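Local coordinates for probable glutathione reductase (Sinorhizobium meliloti, PDB 4DNA), which probably catalyses the NADPH-dependent reduction of glutathione disulfide to two molecules of glutathione, working as an FAD-containing homodimer, at residues K364-E369 with V456-R461; I390-V395 with G404-G409. One frame throughout, in Å; residues are numbered along the deposited sequence.

Contact 1 of 2, residues K364-E369 with V456-R461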
# COMPACT_ATOMS: atom_id res chain seq x y z
N LYS A 364 -6.77 -3.11 -29.25
CA LYS A 364 -5.49 -2.57 -29.69
C LYS A 364 -4.47 -3.63 -30.12
O LYS A 364 -3.67 -3.40 -31.04
CB LYS A 364 -4.92 -1.71 -28.58
CG LYS A 364 -3.50 -1.20 -28.78
CD LYS A 364 -3.20 -0.09 -27.78
CE LYS A 364 -1.82 0.49 -28.03
NZ LYS A 364 -1.57 1.64 -27.13
N PHE A 365 -4.49 -4.79 -29.45
CA PHE A 365 -3.56 -5.88 -29.72
C PHE A 365 -4.30 -7.15 -30.15
O PHE A 365 -5.42 -7.37 -29.72
CB PHE A 365 -2.75 -6.17 -28.46
CG PHE A 365 -1.93 -5.02 -28.00
CD1 PHE A 365 -0.89 -4.52 -28.78
CD2 PHE A 365 -2.18 -4.42 -26.77
CE1 PHE A 365 -0.12 -3.45 -28.35
CE2 PHE A 365 -1.40 -3.35 -26.33
CZ PHE A 365 -0.37 -2.87 -27.13
N GLN A 366 -3.67 -7.96 -30.99
CA GLN A 366 -4.32 -9.15 -31.57
C GLN A 366 -4.51 -10.24 -30.52
O GLN A 366 -5.49 -11.00 -30.58
CB GLN A 366 -3.49 -9.70 -32.74
CG GLN A 366 -3.99 -11.01 -33.33
CD GLN A 366 -3.50 -11.28 -34.75
OE1 GLN A 366 -2.38 -10.93 -35.13
NE2 GLN A 366 -4.34 -11.93 -35.54
N GLU A 367 -3.58 -10.30 -29.58
CA GLU A 367 -3.48 -11.37 -28.61
C GLU A 367 -3.09 -10.80 -27.27
O GLU A 367 -2.05 -10.16 -27.14
CB GLU A 367 -2.42 -12.36 -29.06
CG GLU A 367 -2.94 -13.74 -29.36
CD GLU A 367 -2.79 -14.70 -28.18
OE1 GLU A 367 -2.34 -15.84 -28.39
OE2 GLU A 367 -3.12 -14.30 -27.04
N ILE A 368 -3.93 -11.00 -26.27
CA ILE A 368 -3.57 -10.52 -24.94
C ILE A 368 -3.66 -11.65 -23.93
O ILE A 368 -4.38 -12.62 -24.15
CB ILE A 368 -4.40 -9.31 -24.47
CG1 ILE A 368 -5.89 -9.59 -24.64
CG2 ILE A 368 -4.00 -8.07 -25.24
CD1 ILE A 368 -6.75 -8.63 -23.86
N GLU A 369 -2.91 -11.52 -22.84
CA GLU A 369 -3.05 -12.45 -21.73
C GLU A 369 -3.52 -11.67 -20.51
O GLU A 369 -3.05 -10.55 -20.26
CB GLU A 369 -1.74 -13.21 -21.46
CG GLU A 369 -1.27 -14.04 -22.65
CD GLU A 369 0.23 -14.34 -22.69
OE1 GLU A 369 1.04 -13.58 -22.12
OE2 GLU A 369 0.61 -15.34 -23.33
N VAL A 456 -7.29 -13.56 -24.84
CA VAL A 456 -8.17 -12.93 -25.82
C VAL A 456 -7.40 -12.80 -27.14
O VAL A 456 -6.29 -12.27 -27.17
CB VAL A 456 -8.71 -11.55 -25.37
CG1 VAL A 456 -9.67 -10.98 -26.38
CG2 VAL A 456 -9.39 -11.64 -24.01
N ARG A 457 -7.99 -13.33 -28.20
CA ARG A 457 -7.37 -13.33 -29.52
C ARG A 457 -8.36 -12.72 -30.50
O ARG A 457 -9.53 -13.13 -30.53
CB ARG A 457 -6.96 -14.74 -29.95
CG ARG A 457 -6.50 -14.86 -31.40
CD ARG A 457 -5.68 -16.12 -31.68
NE ARG A 457 -4.25 -15.85 -31.49
CZ ARG A 457 -3.42 -15.36 -32.42
NH1 ARG A 457 -3.85 -15.08 -33.65
NH2 ARG A 457 -2.14 -15.15 -32.12
N ASN A 458 -7.89 -11.75 -31.27
CA ASN A 458 -8.70 -11.04 -32.25
C ASN A 458 -9.94 -10.40 -31.64
O ASN A 458 -10.99 -10.31 -32.28
CB ASN A 458 -9.05 -11.95 -33.43
CG ASN A 458 -7.83 -12.33 -34.26
OD1 ASN A 458 -7.73 -13.46 -34.75
ND2 ASN A 458 -6.91 -11.38 -34.45
N GLY A 459 -9.81 -9.97 -30.39
CA GLY A 459 -10.88 -9.29 -29.68
C GLY A 459 -11.88 -10.21 -28.99
O GLY A 459 -12.81 -9.74 -28.33
N GLU A 460 -11.70 -11.52 -29.14
CA GLU A 460 -12.60 -12.47 -28.49
C GLU A 460 -11.90 -13.48 -27.60
O GLU A 460 -10.85 -14.02 -27.95
CB GLU A 460 -13.47 -13.16 -29.52
CG GLU A 460 -14.32 -12.17 -30.26
CD GLU A 460 -15.20 -12.84 -31.26
OE1 GLU A 460 -16.42 -12.88 -31.04
OE2 GLU A 460 -14.65 -13.35 -32.26
N ARG A 461 -12.50 -13.73 -26.44
CA ARG A 461 -11.90 -14.57 -25.41
C ARG A 461 -11.89 -16.03 -25.83
O ARG A 461 -12.83 -16.48 -26.47
CB ARG A 461 -12.67 -14.38 -24.10
CG ARG A 461 -12.08 -15.08 -22.89
CD ARG A 461 -12.75 -14.60 -21.62
NE ARG A 461 -12.67 -15.56 -20.51
CZ ARG A 461 -12.85 -15.22 -19.24
NH1 ARG A 461 -12.78 -16.12 -18.29
NH2 ARG A 461 -13.10 -13.95 -18.93
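E367 and R457 face each other as a non-hydrogen-bonded antiparallel pair near the edge of the sheet in the dimerisation domain, where strand 367-375 meets strand 454-457. Their side chains cross at an angle, with the carboxylate and guanidinium planes 81° apart. E367 OE1 comes to the guanidinium edge, in its plane, but at 3.6 Å from R457 NE the salt bridge is long. The bend of the arginine at chi3 (-91°) sets the guanidinium beside the side chains of E367 and Q366, and E367 CG approaches it obliquely. Q366 CG covers one guanidinium face, while the Q366 and N458 side chains run side by side in the same direction. On the other sheet face, I368 and V456 also lie alongside, CG1 of I368 being 3.5 Å from CB of V456; helix 358-364 covers this pair through A361 and A362. The backbone pairs I368 with V456 by two bonds, I368 N to V456 O at 2.8 Å and V456 N to I368 O at 3.1 Å. Beyond them, a type I' turn from R457 to E460 closes a tight beta hairpin between strands 454-457 and 460-461. At its start N458 N donates to Q366 O, 2.6 Å away, with the N-H...O angle at 164°.

Contact 2 of 2, residues I390-V395 with G404-G409; sequences IMKLVV and GAHILG
Strands 390-395 and 404-408 run antiparallel, their axes 4.7 Å apart at closest approach and their directions 172° apart, as the two arms of a beta hairpin in the dimerisation domain. Hydrogen-bonded pairs I390-L408, K392-H406 and V394-G404 alternate with the non-hydrogen-bonded pairs M391-I407 and L393-A405. Each hydrogen-bonded pair exchanges two backbone bonds; in the central one, K392 N reaches H406 O at 2.7 Å and H406 N reaches K392 O at 2.9 Å. The side chains divide between two faces. On the apolar one, M391, A405 and I407 lie against helix 412-424, touching M415 and L419 among others, while L393 packs on L446. Here selenomethionine M391 crosses I407, its CG 3.8 Å from I407 CD1, and the L393 branch CD2 meets A405 CB at 3.6 Å. On the opposite face I390 and L408 lie side by side, CD1 of the first 4.2 Å from CD2 of the second. Buried polar ends on this face find partners beyond the hairpin: K392 NZ forms salt bridges with D210, D212 and E358, while H406 ND1 is hydrogen-bonded to T353 and NE2 makes a weak hydrogen bond to I356 O, both helping to hold the ring. With H406 CG beside its backbone N (chi1 -43°), the imidazole lies towards V394, whose CG2 sits near the ring plane at its edge, 4.1 Å from NE2.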
# COMPACT_ATOMS: atom_id res chain seq x y z
N ILE A 390 -10.00 -7.79 -5.96
CA ILE A 390 -9.73 -8.11 -7.35
C ILE A 390 -8.43 -7.44 -7.77
O ILE A 390 -8.24 -6.25 -7.53
CB ILE A 390 -10.91 -7.77 -8.27
CG1 ILE A 390 -12.10 -8.67 -7.93
CG2 ILE A 390 -10.55 -8.02 -9.72
CD1 ILE A 390 -13.45 -8.03 -8.17
N MSE A 391 -7.53 -8.24 -8.35
CA MSE A 391 -6.22 -7.77 -8.80
C MSE A 391 -5.98 -8.27 -10.19
O MSE A 391 -5.82 -9.48 -10.40
CB MSE A 391 -5.16 -8.38 -7.90
CG MSE A 391 -5.07 -7.52 -6.65
SE MSE A 391 -3.41 -7.92 -5.67
CE MSE A 391 -3.50 -6.47 -4.33
N LYS A 392 -5.95 -7.37 -11.17
CA LYS A 392 -5.98 -7.80 -12.55
C LYS A 392 -4.88 -7.18 -13.39
O LYS A 392 -4.78 -5.97 -13.46
CB LYS A 392 -7.36 -7.55 -13.15
CG LYS A 392 -7.43 -7.54 -14.67
CD LYS A 392 -8.68 -8.25 -15.16
CE LYS A 392 -9.07 -7.86 -16.57
NZ LYS A 392 -10.16 -6.85 -16.62
N LEU A 393 -4.09 -8.04 -14.01
CA LEU A 393 -3.01 -7.63 -14.90
C LEU A 393 -3.35 -7.91 -16.35
O LEU A 393 -3.84 -9.01 -16.66
CB LEU A 393 -1.73 -8.38 -14.55
CG LEU A 393 -1.00 -7.87 -13.31
CD1 LEU A 393 0.15 -8.79 -12.91
CD2 LEU A 393 -0.49 -6.48 -13.58
N VAL A 394 -3.08 -6.94 -17.23
CA VAL A 394 -3.33 -7.11 -18.67
C VAL A 394 -2.00 -7.03 -19.45
O VAL A 394 -1.23 -6.08 -19.28
CB VAL A 394 -4.34 -6.08 -19.20
CG1 VAL A 394 -4.68 -6.37 -20.65
CG2 VAL A 394 -5.61 -6.07 -18.36
N VAL A 395 -1.76 -8.03 -20.31
CA VAL A 395 -0.45 -8.27 -20.92
C VAL A 395 -0.50 -8.48 -22.44
O VAL A 395 -1.36 -9.21 -22.95
CB VAL A 395 0.21 -9.49 -20.26
CG1 VAL A 395 1.39 -10.00 -21.08
CG2 VAL A 395 0.61 -9.13 -18.84
N GLY A 404 -1.66 -2.90 -18.60
CA GLY A 404 -2.70 -2.47 -17.69
C GLY A 404 -2.63 -3.29 -16.43
O GLY A 404 -2.45 -4.52 -16.47
N ALA A 405 -2.76 -2.59 -15.30
CA ALA A 405 -2.91 -3.17 -13.97
C ALA A 405 -4.04 -2.44 -13.25
O ALA A 405 -4.11 -1.21 -13.27
CB ALA A 405 -1.63 -3.05 -13.18
N HIS A 406 -4.94 -3.23 -12.63
CA HIS A 406 -6.16 -2.75 -11.98
C HIS A 406 -6.39 -3.48 -10.70
O HIS A 406 -6.38 -4.72 -10.66
CB HIS A 406 -7.35 -2.96 -12.90
CG HIS A 406 -7.08 -2.60 -14.33
ND1 HIS A 406 -7.18 -1.33 -14.80
CD2 HIS A 406 -6.68 -3.38 -15.41
CE1 HIS A 406 -6.87 -1.31 -16.10
NE2 HIS A 406 -6.56 -2.57 -16.47
N ILE A 407 -6.59 -2.70 -9.63
CA ILE A 407 -6.72 -3.21 -8.27
C ILE A 407 -7.99 -2.67 -7.65
O ILE A 407 -8.23 -1.46 -7.66
CB ILE A 407 -5.56 -2.75 -7.35
CG1 ILE A 407 -4.18 -2.91 -8.02
CG2 ILE A 407 -5.60 -3.51 -6.03
CD1 ILE A 407 -3.76 -4.34 -8.26
N LEU A 408 -8.80 -3.57 -7.12
CA LEU A 408 -9.93 -3.18 -6.29
C LEU A 408 -9.69 -3.73 -4.89
O LEU A 408 -9.58 -4.95 -4.71
CB LEU A 408 -11.23 -3.73 -6.88
CG LEU A 408 -12.50 -3.41 -6.11
CD1 LEU A 408 -12.74 -1.91 -6.06
CD2 LEU A 408 -13.69 -4.11 -6.75
N GLY A 409 -9.57 -2.86 -3.91
CA GLY A 409 -9.26 -3.31 -2.57
C GLY A 409 -8.35 -2.36 -1.83
O GLY A 409 -7.99 -1.29 -2.35

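Following the chain from its N terminus, helix 358-364 runs into strand 367-375, and the join, 364-369, is the first half of contact 1. The hairpin of contact 2 comes next, closing a short loop of eight residues between 395 and 404. Helices 412-424 and 429-433 follow before the chain returns at 456-461, closing the wider loop of contact 1 across 86 residues. Contact 2 is therefore nested inside contact 1, and their centres lie about 17 Å apart. Both belong to one antiparallel sheet. They meet directly where E369 N probably donates a hydrogen bond to V395 O, 2.8 Å away, joining strand 367-375 to strand 389-396, so that 367-375 stands between the hairpin and the C-terminal strands 454-457 and 460-461.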